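Local coordinates for phosphoribosylformylglycinamidine cyclo-ligase (Thermus thermophilus HB8, PDB 5AVM), which probably catalyses the ATP-dependent ring closure that turns formylglycinamidine ribonucleotide into 5-aminoimidazole ribonucleotide in de novo purine biosynthesis, at residues B[51-56]-B[161-166]; B[87-92]-B[221-226]; B[173-178]-B[301-306]; B[268-273]-B[319-324]. All coordinates share one frame; numbering follows the deposited sequence.

Contact 1 (B[51-56]-B[161-166]); sequences LEEPVL and ERSRIL
Glu161 turns its carboxylate in beneath the backbone of residues 51-53. Its chain is bent at chi2 (-73°), which brings OE2 to the Glu53 amide: Glu53 N donates to Glu161 OE2 over 2.8 Å, arriving on the syn side but somewhat out of the carboxylate plane. Leu51 N adds a weak bond to the same oxygen, whereas Glu52 N, though near, is badly angled. Glu161 CA also sends its hydrogen toward Glu53 O, 3.2 Å away.

Arg162 follows with a firm backbone bond, its N donating to Glu53 O over 2.8 Å. Its guanidinium lies stacked on the Glu53 carboxylate, the planes 22° apart, with Glu53 OE1 3.5 Å above the centre of the group. Glu53 OE2 and Arg162 NH2 form a salt bridge by charge alone, since no N-H points at the oxygen. Lower on the chain, Arg162 CB rests 3.7 Å from Val55 CG2.

At Ser163 two donors grip one acceptor. Ser163 N reaches Glu53 OE1 (2.8 Å) nearly head-on to the C-O bond, while Ser163 OG donates to Glu53 OE1 at 2.6 Å from above the carboxylate plane.

Arg164 N closes the turn on Glu161 O. The whole is the end of an antiparallel strand pair: Pro54 and Glu161 form a non-hydrogen-bonded pair, Val55 bonds with Val160 beyond it, and a short 3-10 turn leads strand 150-161 away from strand 54-62, outermost within this chain in the N-terminal domain's sheet.

Contact 2 (B[87-92]-B[221-226]); sequences SVNDLL and HRAYLK
Asn89 leans from helix 79-92 toward the backbone of residues 222-224 and clasps it with both ends of its amide. From CB, which heads toward the facing segment, chi1 of -71° sets CG anti to the carbonyl carbon, and CG comes to lie 3.7 Å from Tyr224 CD2. The oxygen branch, OD1, accepts from Tyr224 N over 3.0 Å, in the carbonyl plane and on a lone pair. The nitrogen branch, ND2, donates to Arg222 O at 2.8 Å, the acceptor tilted 21° from the amide plane. This two-point grip joins a helix of the N-terminal AIR synthase domain to the approach to helix 225-233 of the C-terminal domain, where Tyr224 is the N-cap residue. ND2 also sits obliquely near the Tyr224 ring, amide and ring planes 19° apart, and lies in plane at the edge of His221, 3.6 Å from NE2. That histidine nitrogen is bonded to His243 instead, and His221 ND1 to Thr187. One turn further on, Leu92 CD1 presses against the Tyr224-Leu225 peptide, 3.3 Å from Leu225 N, while Leu92 CD2 meets Leu225 CD1 at 3.7 Å. Val88 CG1 touches Leu225 CB, and Tyr224 OH bonds to Pro181 O.

Contact 3 (B[173-178]-B[301-306]); sequences EGDALL and VLVLPQ
Ala176 and Leu178 pair with Leu304 and Leu302 as the hydrogen-bonded pairs of an antiparallel ladder, inner strands 176-181 and 298-304 of the C-terminal domain's mixed sheet. Ala176 N donates to Leu304 O over 2.7 Å; the return bond from Leu304 N to Ala176 O is weak. At the next rung Leu178 N donates to Leu302 O at 2.8 Å, and Leu302 N to Leu178 O at 2.6 Å. Between them Leu177 and Val303 form a non-hydrogen-bonded pair, touching through CD2 and CG2. On the other face Leu178 CB meets Leu302 CB at 4.0 Å, and helix 306-313 covers this side through Ala309, Ala312 and Leu313. Just before the strand Asp175 CB packs 3.5 Å from Val303 CG1, while its OD2 accepts from His239 ND1 and Arg172 N. With an alanine in place of Asp175, His239 ND1 and Arg172 N are likely to lose their shared acceptor. Beyond the ladder Gln306, bent at chi2 (70°), folds back until its NE2 lies 3.5 Å from Ala176 CB.

Contact 4 (B[268-273]-B[319-324]); sequences GSWPIP and FLVGRV
The Phe319 ring carries Pro271 on one face: Pro271 CD stands 3.3 Å from the ring centroid and only 14° off the normal, a CH-pi contact almost at the centre. Pro271 CG reaches farther out, 3.3 Å from Phe319 CZ, and Trp270 CA lies over the same face. Val321 CG1 of the strand lies oblique to the Trp270 indole; Ser269 OG, from the same loop as the tryptophan, lies in plane at its edge. Trp270 chi1 of 81° places the indole on the side remote from the Phe319 ring, leaving Trp270 CB to touch Phe319 CB (4.0 Å) and Val321 CG1 (3.8 Å). On its pyrrole side, NE1 bonds to Met296 O.

Ser269 points toward the strand, and its OG presses on Val321 CB at 3.2 Å; the hydroxyl is hydrogen-bonded to Arg266 O. Ser269 O sits 3.5 Å from Phe319 CB. Across the two segments the contact rests on the CH-pi contact and on close packing. Replacing Phe319 with a serine would probably strip Pro271 of its aromatic platform and open a gap beneath the Trp270-Pro271 backbone.

Strand 319-326 runs between strands 176-181 and 261-265 in the sheet, Val321 sharing backbone bonds with Leu177 on one side and Arg266 on the other. Leu320 turns away toward Ala176, Trp270 packs on Val265 and Leu298, and the loop 268-273 continues into helix 275-283.

In the fold
Contact 1 marks the end of the N-terminal domain's sheet, about 23 Å from the centre of the chain, whereas contact 2 lies near that centre and couples the two domains. Their centres are about 18 Å apart and they meet directly, Leu166 CD2 packing 3.7 Å from Leu92 O. Contacts 3 and 4 share the C-terminal sheet, with centres about 12 Å apart: Gly174 N and Val324 O, 3.1 Å from each other, probably hydrogen-bond. Contact 2 stays about 7 Å from each of these at the nearest atoms, and contact 1 is farther from contact 4, about 13 Å at the nearest atoms.

Contact 1 (B[51-56]-B[161-166])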
loop_
_atom_site.group_PDB
_atom_site.type_symbol
_atom_site.label_atom_id
_atom_site.label_comp_id
_atom_site.label_asym_id
_atom_site.label_seq_id
_atom_site.Cartn_x
_atom_site.Cartn_y
_atom_site.Cartn_z
ATOM N N LEU B 51 -21.038 -10.824 19.024
ATOM C CA LEU B 51 -20.184 -11.451 20.080
ATOM C C LEU B 51 -19.528 -12.746 19.575
ATOM O O LEU B 51 -20.210 -13.733 19.284
ATOM C CB LEU B 51 -21.034 -11.730 21.332
ATOM C CG LEU B 51 -20.355 -12.139 22.647
ATOM C CD1 LEU B 51 -21.305 -11.895 23.812
ATOM C CD2 LEU B 51 -19.935 -13.595 22.593
ATOM N N GLU B 52 -18.204 -12.724 19.453
ATOM C CA GLU B 52 -17.426 -13.879 19.001
ATOM C C GLU B 52 -17.499 -14.231 17.505
ATOM O O GLU B 52 -17.595 -15.404 17.136
ATOM C CB GLU B 52 -17.778 -15.117 19.843
ATOM C CG GLU B 52 -16.868 -16.322 19.591
ATOM C CD GLU B 52 -17.055 -17.448 20.600
ATOM O OE1 GLU B 52 -16.531 -18.556 20.350
ATOM O OE2 GLU B 52 -17.712 -17.231 21.642
ATOM N N GLU B 53 -17.456 -13.211 16.651
ATOM C CA GLU B 53 -17.453 -13.402 15.199
ATOM C C GLU B 53 -16.585 -12.317 14.569
ATOM O O GLU B 53 -17.045 -11.563 13.719
ATOM C CB GLU B 53 -18.872 -13.353 14.602
ATOM C CG GLU B 53 -19.954 -12.681 15.457
ATOM C CD GLU B 53 -21.351 -12.767 14.826
ATOM O OE1 GLU B 53 -21.618 -12.040 13.851
ATOM O OE2 GLU B 53 -22.183 -13.572 15.297
ATOM N N PRO B 54 -15.306 -12.228 14.987
ATOM C CA PRO B 54 -14.384 -11.225 14.456
ATOM C C PRO B 54 -13.980 -11.481 13.011
ATOM O O PRO B 54 -13.656 -12.609 12.632
ATOM C CB PRO B 54 -13.203 -11.305 15.420
ATOM C CG PRO B 54 -13.176 -12.756 15.775
ATOM C CD PRO B 54 -14.634 -13.064 16.004
ATOM N N VAL B 55 -14.009 -10.424 12.205
ATOM C CA VAL B 55 -13.643 -10.519 10.800
ATOM C C VAL B 55 -12.549 -9.508 10.514
ATOM O O VAL B 55 -12.700 -8.326 10.816
ATOM C CB VAL B 55 -14.844 -10.197 9.873
ATOM C CG1 VAL B 55 -14.414 -10.271 8.414
ATOM C CG2 VAL B 55 -16.003 -11.157 10.159
ATOM N N LEU B 56 -11.443 -9.970 9.946
ATOM C CA LEU B 56 -10.370 -9.061 9.611
ATOM C C LEU B 56 -10.755 -8.289 8.357
ATOM O O LEU B 56 -11.215 -8.861 7.364
ATOM C CB LEU B 56 -9.065 -9.818 9.366
ATOM C CG LEU B 56 -8.416 -10.510 10.568
ATOM C CD1 LEU B 56 -7.094 -11.122 10.143
ATOM C CD2 LEU B 56 -8.195 -9.515 11.693
ATOM N N GLU B 161 -17.302 -7.381 13.992
ATOM C CA GLU B 161 -18.092 -8.593 14.206
ATOM C C GLU B 161 -18.934 -8.741 12.950
ATOM O O GLU B 161 -19.602 -7.794 12.535
ATOM C CB GLU B 161 -18.982 -8.451 15.440
ATOM C CG GLU B 161 -18.202 -8.281 16.740
ATOM C CD GLU B 161 -17.532 -9.562 17.207
ATOM O OE1 GLU B 161 -16.315 -9.529 17.505
ATOM O OE2 GLU B 161 -18.229 -10.595 17.285
ATOM N N ARG B 162 -18.891 -9.927 12.351
ATOM C CA ARG B 162 -19.602 -10.211 11.106
ATOM C C ARG B 162 -21.018 -9.664 10.995
ATOM O O ARG B 162 -21.359 -8.994 10.020
ATOM C CB ARG B 162 -19.625 -11.717 10.855
ATOM C CG ARG B 162 -20.088 -12.125 9.457
ATOM C CD ARG B 162 -21.263 -13.075 9.567
ATOM N NE ARG B 162 -21.067 -14.015 10.665
ATOM C CZ ARG B 162 -22.050 -14.547 11.376
ATOM N NH1 ARG B 162 -23.306 -14.232 11.109
ATOM N NH2 ARG B 162 -21.776 -15.390 12.359
ATOM N N SER B 163 -21.854 -9.945 11.985
ATOM C CA SER B 163 -23.226 -9.472 11.915
ATOM C C SER B 163 -23.375 -7.969 12.159
ATOM O O SER B 163 -24.472 -7.423 12.031
ATOM C CB SER B 163 -24.109 -10.282 12.874
ATOM O OG SER B 163 -23.528 -10.374 14.156
ATOM N N ARG B 164 -22.279 -7.291 12.487
ATOM C CA ARG B 164 -22.340 -5.852 12.725
ATOM C C ARG B 164 -21.647 -5.061 11.636
ATOM O O ARG B 164 -21.343 -3.879 11.810
ATOM C CB ARG B 164 -21.742 -5.505 14.087
ATOM C CG ARG B 164 -22.665 -5.862 15.223
ATOM C CD ARG B 164 -22.033 -5.645 16.569
ATOM N NE ARG B 164 -22.936 -6.095 17.624
ATOM C CZ ARG B 164 -22.542 -6.499 18.826
ATOM N NH1 ARG B 164 -21.249 -6.514 19.135
ATOM N NH2 ARG B 164 -23.442 -6.900 19.715
ATOM N N ILE B 165 -21.400 -5.723 10.510
ATOM C CA ILE B 165 -20.766 -5.080 9.363
ATOM C C ILE B 165 -21.797 -4.182 8.687
ATOM O O ILE B 165 -22.921 -4.610 8.406
ATOM C CB ILE B 165 -20.261 -6.126 8.314
ATOM C CG1 ILE B 165 -19.101 -6.936 8.890
ATOM C CG2 ILE B 165 -19.810 -5.426 7.040
ATOM C CD1 ILE B 165 -18.627 -8.032 7.978
ATOM N N LEU B 166 -21.411 -2.934 8.442
ATOM C CA LEU B 166 -22.278 -1.969 7.771
ATOM C C LEU B 166 -22.263 -2.270 6.273
ATOM O O LEU B 166 -21.245 -2.718 5.733
ATOM C CB LEU B 166 -21.778 -0.539 8.017
ATOM C CG LEU B 166 -22.191 0.168 9.308
ATOM C CD1 LEU B 166 -22.993 -0.754 10.206
ATOM C CD2 LEU B 166 -20.964 0.675 10.005
#

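Contact 2 (B[87-92]-B[221-226])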
loop_
_atom_site.group_PDB
_atom_site.type_symbol
_atom_site.label_atom_id
_atom_site.label_comp_id
_atom_site.label_asym_id
_atom_site.label_seq_id
_atom_site.Cartn_x
_atom_site.Cartn_y
_atom_site.Cartn_z
ATOM N N SER B 87 -7.736 6.727 6.333
ATOM C CA SER B 87 -7.693 5.270 6.452
ATOM C C SER B 87 -8.671 4.796 7.527
ATOM O O SER B 87 -9.362 3.789 7.356
ATOM C CB SER B 87 -6.268 4.800 6.806
ATOM O OG SER B 87 -5.323 5.154 5.799
ATOM N N VAL B 88 -8.720 5.520 8.639
ATOM C CA VAL B 88 -9.616 5.177 9.728
ATOM C C VAL B 88 -11.076 5.241 9.275
ATOM O O VAL B 88 -11.869 4.361 9.603
ATOM C CB VAL B 88 -9.401 6.123 10.943
ATOM C CG1 VAL B 88 -10.504 5.929 11.973
ATOM C CG2 VAL B 88 -8.046 5.846 11.581
ATOM N N ASN B 89 -11.425 6.269 8.506
ATOM C CA ASN B 89 -12.798 6.442 8.042
ATOM C C ASN B 89 -13.258 5.401 7.039
ATOM O O ASN B 89 -14.403 4.971 7.088
ATOM C CB ASN B 89 -13.003 7.839 7.445
ATOM C CG ASN B 89 -12.992 8.942 8.499
ATOM O OD1 ASN B 89 -12.881 8.675 9.705
ATOM N ND2 ASN B 89 -13.110 10.193 8.047
ATOM N N ASP B 90 -12.388 5.006 6.117
ATOM C CA ASP B 90 -12.762 3.992 5.130
ATOM C C ASP B 90 -13.106 2.678 5.824
ATOM O O ASP B 90 -13.872 1.861 5.299
ATOM C CB ASP B 90 -11.626 3.776 4.125
ATOM C CG ASP B 90 -11.776 4.637 2.881
ATOM O OD1 ASP B 90 -12.615 5.565 2.891
ATOM O OD2 ASP B 90 -11.054 4.386 1.890
ATOM N N LEU B 91 -12.536 2.491 7.013
ATOM C CA LEU B 91 -12.767 1.296 7.810
ATOM C C LEU B 91 -14.041 1.474 8.638
ATOM O O LEU B 91 -14.836 0.545 8.760
ATOM C CB LEU B 91 -11.559 1.024 8.719
ATOM C CG LEU B 91 -10.898 -0.355 8.593
ATOM C CD1 LEU B 91 -10.334 -0.550 7.196
ATOM C CD2 LEU B 91 -9.790 -0.479 9.613
ATOM N N LEU B 92 -14.242 2.670 9.196
ATOM C CA LEU B 92 -15.438 2.948 9.989
ATOM C C LEU B 92 -16.693 2.783 9.148
ATOM O O LEU B 92 -17.767 2.517 9.679
ATOM C CB LEU B 92 -15.393 4.362 10.561
ATOM C CG LEU B 92 -14.403 4.601 11.706
ATOM C CD1 LEU B 92 -14.368 6.090 12.042
ATOM C CD2 LEU B 92 -14.796 3.775 12.923
ATOM N N HIS B 221 -7.464 15.728 7.300
ATOM C CA HIS B 221 -8.672 14.954 7.035
ATOM C C HIS B 221 -9.199 14.597 8.434
ATOM O O HIS B 221 -8.434 14.158 9.289
ATOM C CB HIS B 221 -8.288 13.688 6.263
ATOM C CG HIS B 221 -9.453 12.908 5.736
ATOM N ND1 HIS B 221 -9.684 12.740 4.388
ATOM C CD2 HIS B 221 -10.446 12.245 6.373
ATOM C CE1 HIS B 221 -10.771 12.010 4.216
ATOM N NE2 HIS B 221 -11.252 11.696 5.405
ATOM N N ARG B 222 -10.490 14.795 8.673
ATOM C CA ARG B 222 -11.071 14.507 9.983
ATOM C C ARG B 222 -11.469 13.042 10.203
ATOM O O ARG B 222 -12.135 12.435 9.361
ATOM C CB ARG B 222 -12.287 15.408 10.202
ATOM C CG ARG B 222 -12.945 15.286 11.558
ATOM C CD ARG B 222 -13.910 16.440 11.778
ATOM N NE ARG B 222 -13.187 17.708 11.878
ATOM C CZ ARG B 222 -13.753 18.916 11.837
ATOM N NH1 ARG B 222 -15.066 19.040 11.690
ATOM N NH2 ARG B 222 -13.004 20.006 11.945
ATOM N N ALA B 223 -11.062 12.487 11.345
ATOM C CA ALA B 223 -11.388 11.110 11.708
ATOM C C ALA B 223 -12.662 11.080 12.539
ATOM O O ALA B 223 -12.870 11.940 13.393
ATOM C CB ALA B 223 -10.251 10.492 12.504
ATOM N N TYR B 224 -13.505 10.079 12.300
ATOM C CA TYR B 224 -14.759 9.942 13.034
ATOM C C TYR B 224 -14.787 8.732 13.961
ATOM O O TYR B 224 -15.858 8.214 14.283
ATOM C CB TYR B 224 -15.925 9.870 12.048
ATOM C CG TYR B 224 -15.999 11.105 11.184
ATOM C CD1 TYR B 224 -16.324 12.344 11.736
ATOM C CD2 TYR B 224 -15.653 11.053 9.840
ATOM C CE1 TYR B 224 -16.294 13.501 10.969
ATOM C CE2 TYR B 224 -15.620 12.197 9.065
ATOM C CZ TYR B 224 -15.938 13.417 9.635
ATOM O OH TYR B 224 -15.886 14.549 8.858
ATOM N N LEU B 225 -13.609 8.296 14.399
ATOM C CA LEU B 225 -13.520 7.141 15.285
ATOM C C LEU B 225 -14.200 7.447 16.626
ATOM O O LEU B 225 -15.009 6.654 17.123
ATOM C CB LEU B 225 -12.044 6.742 15.492
ATOM C CG LEU B 225 -11.723 5.456 16.281
ATOM C CD1 LEU B 225 -12.527 4.283 15.739
ATOM C CD2 LEU B 225 -10.228 5.167 16.207
ATOM N N LYS B 226 -13.881 8.605 17.197
ATOM C CA LYS B 226 -14.461 9.020 18.469
ATOM C C LYS B 226 -15.988 9.008 18.358
ATOM O O LYS B 226 -16.684 8.505 19.240
ATOM C CB LYS B 226 -13.923 10.409 18.832
ATOM C CG LYS B 226 -12.386 10.459 18.785
ATOM C CD LYS B 226 -11.785 11.838 19.070
ATOM C CE LYS B 226 -11.823 12.202 20.552
ATOM N NZ LYS B 226 -11.175 13.524 20.817
#

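Contact 3 (B[173-178]-B[301-306])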
loop_
_atom_site.group_PDB
_atom_site.type_symbol
_atom_site.label_atom_id
_atom_site.label_comp_id
_atom_site.label_asym_id
_atom_site.label_seq_id
_atom_site.Cartn_x
_atom_site.Cartn_y
_atom_site.Cartn_z
ATOM N N GLU B 173 -35.712 1.235 3.043
ATOM C CA GLU B 173 -36.268 2.496 2.571
ATOM C C GLU B 173 -36.852 3.269 3.744
ATOM O O GLU B 173 -37.644 2.730 4.520
ATOM C CB GLU B 173 -37.367 2.259 1.540
ATOM C CG GLU B 173 -37.928 3.555 0.972
ATOM C CD GLU B 173 -39.313 3.390 0.380
ATOM O OE1 GLU B 173 -39.487 2.527 -0.510
ATOM O OE2 GLU B 173 -40.228 4.130 0.805
ATOM N N GLY B 174 -36.453 4.531 3.868
ATOM C CA GLY B 174 -36.952 5.352 4.953
ATOM C C GLY B 174 -35.880 5.758 5.942
ATOM O O GLY B 174 -36.131 6.536 6.866
ATOM N N ASP B 175 -34.677 5.229 5.766
ATOM C CA ASP B 175 -33.594 5.584 6.668
ATOM C C ASP B 175 -33.281 7.068 6.579
ATOM O O ASP B 175 -33.559 7.724 5.571
ATOM C CB ASP B 175 -32.319 4.800 6.343
ATOM C CG ASP B 175 -32.372 3.373 6.831
ATOM O OD1 ASP B 175 -32.995 3.131 7.891
ATOM O OD2 ASP B 175 -31.774 2.501 6.163
ATOM N N ALA B 176 -32.696 7.587 7.648
ATOM C CA ALA B 176 -32.295 8.980 7.706
ATOM C C ALA B 176 -30.826 9.076 7.273
ATOM O O ALA B 176 -30.037 8.154 7.496
ATOM C CB ALA B 176 -32.459 9.506 9.127
ATOM N N LEU B 177 -30.466 10.186 6.639
ATOM C CA LEU B 177 -29.093 10.396 6.216
ATOM C C LEU B 177 -28.481 11.365 7.217
ATOM O O LEU B 177 -28.847 12.538 7.268
ATOM C CB LEU B 177 -29.039 10.989 4.805
ATOM C CG LEU B 177 -29.776 10.251 3.685
ATOM C CD1 LEU B 177 -29.456 10.908 2.367
ATOM C CD2 LEU B 177 -29.364 8.796 3.645
ATOM N N LEU B 178 -27.561 10.864 8.033
ATOM C CA LEU B 178 -26.900 11.678 9.043
ATOM C C LEU B 178 -25.462 11.924 8.599
ATOM O O LEU B 178 -24.677 10.993 8.449
ATOM C CB LEU B 178 -26.933 10.946 10.385
ATOM C CG LEU B 178 -26.668 11.682 11.701
ATOM C CD1 LEU B 178 -27.089 10.762 12.831
ATOM C CD2 LEU B 178 -25.203 12.079 11.849
ATOM N N VAL B 301 -21.509 10.083 5.576
ATOM C CA VAL B 301 -22.964 10.033 5.590
ATOM C C VAL B 301 -23.374 8.706 6.215
ATOM O O VAL B 301 -22.855 7.651 5.853
ATOM C CB VAL B 301 -23.575 10.126 4.163
ATOM C CG1 VAL B 301 -25.100 10.111 4.248
ATOM C CG2 VAL B 301 -23.095 11.397 3.461
ATOM N N LEU B 302 -24.295 8.767 7.169
ATOM C CA LEU B 302 -24.783 7.578 7.848
ATOM C C LEU B 302 -26.215 7.262 7.427
ATOM O O LEU B 302 -27.067 8.150 7.336
ATOM C CB LEU B 302 -24.718 7.779 9.365
ATOM C CG LEU B 302 -23.395 7.499 10.087
ATOM C CD1 LEU B 302 -22.226 8.041 9.309
ATOM C CD2 LEU B 302 -23.442 8.124 11.468
ATOM N N VAL B 303 -26.470 5.990 7.154
ATOM C CA VAL B 303 -27.796 5.537 6.769
ATOM C C VAL B 303 -28.278 4.665 7.923
ATOM O O VAL B 303 -27.684 3.631 8.225
ATOM C CB VAL B 303 -27.746 4.711 5.475
ATOM C CG1 VAL B 303 -29.150 4.462 4.965
ATOM C CG2 VAL B 303 -26.910 5.435 4.431
ATOM N N LEU B 304 -29.351 5.092 8.574
ATOM C CA LEU B 304 -29.886 4.368 9.716
ATOM C C LEU B 304 -31.357 4.721 9.956
ATOM O O LEU B 304 -31.855 5.715 9.420
ATOM C CB LEU B 304 -29.059 4.720 10.965
ATOM C CG LEU B 304 -28.745 6.205 11.250
ATOM C CD1 LEU B 304 -29.998 7.054 11.245
ATOM C CD2 LEU B 304 -28.068 6.322 12.594
ATOM N N PRO B 305 -32.073 3.905 10.761
ATOM C CA PRO B 305 -33.487 4.170 11.059
ATOM C C PRO B 305 -33.667 5.606 11.560
ATOM O O PRO B 305 -32.743 6.183 12.132
ATOM C CB PRO B 305 -33.803 3.132 12.131
ATOM C CG PRO B 305 -32.977 1.972 11.698
ATOM C CD PRO B 305 -31.650 2.624 11.357
ATOM N N GLN B 306 -34.845 6.182 11.351
ATOM C CA GLN B 306 -35.085 7.557 11.782
ATOM C C GLN B 306 -34.836 7.800 13.274
ATOM O O GLN B 306 -34.238 8.808 13.646
ATOM C CB GLN B 306 -36.508 7.989 11.425
ATOM C CG GLN B 306 -36.791 9.453 11.734
ATOM C CD GLN B 306 -36.046 10.414 10.811
ATOM O OE1 GLN B 306 -35.607 11.485 11.237
ATOM N NE2 GLN B 306 -35.916 10.040 9.540
#

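Contact 4 (B[268-273]-B[319-324])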
loop_
_atom_site.group_PDB
_atom_site.type_symbol
_atom_site.label_atom_id
_atom_site.label_comp_id
_atom_site.label_asym_id
_atom_site.label_seq_id
_atom_site.Cartn_x
_atom_site.Cartn_y
_atom_site.Cartn_z
ATOM N N GLY B 268 -28.608 22.784 2.205
ATOM C CA GLY B 268 -28.608 23.673 3.354
ATOM C C GLY B 268 -28.960 23.025 4.681
ATOM O O GLY B 268 -29.188 23.727 5.669
ATOM N N SER B 269 -29.008 21.695 4.716
ATOM C CA SER B 269 -29.332 20.985 5.950
ATOM C C SER B 269 -28.075 20.711 6.762
ATOM O O SER B 269 -28.136 20.123 7.844
ATOM C CB SER B 269 -30.060 19.669 5.645
ATOM O OG SER B 269 -29.355 18.886 4.704
ATOM N N TRP B 270 -26.937 21.161 6.240
ATOM C CA TRP B 270 -25.657 20.973 6.910
ATOM C C TRP B 270 -24.711 22.128 6.589
ATOM O O TRP B 270 -24.822 22.766 5.536
ATOM C CB TRP B 270 -25.028 19.641 6.471
ATOM C CG TRP B 270 -24.328 19.701 5.144
ATOM C CD1 TRP B 270 -23.017 20.008 4.925
ATOM C CD2 TRP B 270 -24.912 19.501 3.851
ATOM N NE1 TRP B 270 -22.748 20.015 3.580
ATOM C CE2 TRP B 270 -23.893 19.708 2.896
ATOM C CE3 TRP B 270 -26.200 19.171 3.406
ATOM C CZ2 TRP B 270 -24.118 19.598 1.522
ATOM C CZ3 TRP B 270 -26.424 19.062 2.035
ATOM C CH2 TRP B 270 -25.384 19.275 1.111
ATOM N N PRO B 271 -23.768 22.415 7.502
ATOM C CA PRO B 271 -22.772 23.483 7.370
ATOM C C PRO B 271 -21.710 23.163 6.314
ATOM O O PRO B 271 -21.075 22.111 6.361
ATOM C CB PRO B 271 -22.157 23.562 8.767
ATOM C CG PRO B 271 -23.212 23.003 9.654
ATOM C CD PRO B 271 -23.721 21.847 8.857
ATOM N N ILE B 272 -21.518 24.078 5.368
ATOM C CA ILE B 272 -20.527 23.890 4.320
ATOM C C ILE B 272 -19.290 24.722 4.637
ATOM O O ILE B 272 -19.386 25.937 4.794
ATOM C CB ILE B 272 -21.087 24.324 2.947
ATOM C CG1 ILE B 272 -22.331 23.498 2.612
ATOM C CG2 ILE B 272 -20.024 24.157 1.867
ATOM C CD1 ILE B 272 -22.954 23.826 1.270
ATOM N N PRO B 273 -18.112 24.080 4.771
ATOM C CA PRO B 273 -16.911 24.864 5.068
ATOM C C PRO B 273 -16.878 26.060 4.118
ATOM O O PRO B 273 -17.267 25.935 2.960
ATOM C CB PRO B 273 -15.783 23.869 4.799
ATOM C CG PRO B 273 -16.379 22.592 5.265
ATOM C CD PRO B 273 -17.784 22.645 4.686
ATOM N N PHE B 319 -25.899 16.068 11.410
ATOM C CA PHE B 319 -26.979 16.804 10.768
ATOM C C PHE B 319 -27.881 15.887 9.944
ATOM O O PHE B 319 -27.400 15.189 9.048
ATOM C CB PHE B 319 -26.388 17.873 9.844
ATOM C CG PHE B 319 -25.512 18.869 10.547
ATOM C CD1 PHE B 319 -26.065 19.991 11.163
ATOM C CD2 PHE B 319 -24.135 18.674 10.613
ATOM C CE1 PHE B 319 -25.261 20.903 11.834
ATOM C CE2 PHE B 319 -23.318 19.579 11.281
ATOM C CZ PHE B 319 -23.880 20.697 11.895
ATOM N N LEU B 320 -29.180 15.875 10.244
ATOM C CA LEU B 320 -30.109 15.063 9.462
ATOM C C LEU B 320 -30.153 15.805 8.136
ATOM O O LEU B 320 -30.507 16.981 8.093
ATOM C CB LEU B 320 -31.500 15.033 10.108
ATOM C CG LEU B 320 -32.616 14.299 9.344
ATOM C CD1 LEU B 320 -32.225 12.862 9.080
ATOM C CD2 LEU B 320 -33.900 14.349 10.147
ATOM N N VAL B 321 -29.794 15.130 7.053
ATOM C CA VAL B 321 -29.749 15.794 5.761
ATOM C C VAL B 321 -30.492 15.101 4.634
ATOM O O VAL B 321 -30.330 15.465 3.472
ATOM C CB VAL B 321 -28.286 15.987 5.327
ATOM C CG1 VAL B 321 -27.519 16.724 6.417
ATOM C CG2 VAL B 321 -27.642 14.637 5.062
ATOM N N GLY B 322 -31.306 14.107 4.958
ATOM C CA GLY B 322 -32.021 13.432 3.897
ATOM C C GLY B 322 -32.745 12.154 4.257
ATOM O O GLY B 322 -33.038 11.883 5.420
ATOM N N ARG B 323 -33.020 11.359 3.233
ATOM C CA ARG B 323 -33.740 10.118 3.416
ATOM C C ARG B 323 -33.484 9.199 2.222
ATOM O O ARG B 323 -33.149 9.664 1.132
ATOM C CB ARG B 323 -35.230 10.440 3.534
ATOM C CG ARG B 323 -36.102 9.362 4.136
ATOM C CD ARG B 323 -37.517 9.888 4.290
ATOM N NE ARG B 323 -38.416 8.919 4.909
ATOM C CZ ARG B 323 -39.693 9.161 5.183
ATOM N NH1 ARG B 323 -40.222 10.344 4.893
ATOM N NH2 ARG B 323 -40.441 8.225 5.751
ATOM N N VAL B 324 -33.631 7.894 2.445
ATOM C CA VAL B 324 -33.436 6.882 1.406
ATOM C C VAL B 324 -34.773 6.635 0.721
ATOM O O VAL B 324 -35.675 6.018 1.294
ATOM C CB VAL B 324 -32.927 5.554 2.011
ATOM C CG1 VAL B 324 -32.803 4.488 0.929
ATOM C CG2 VAL B 324 -31.591 5.787 2.694
#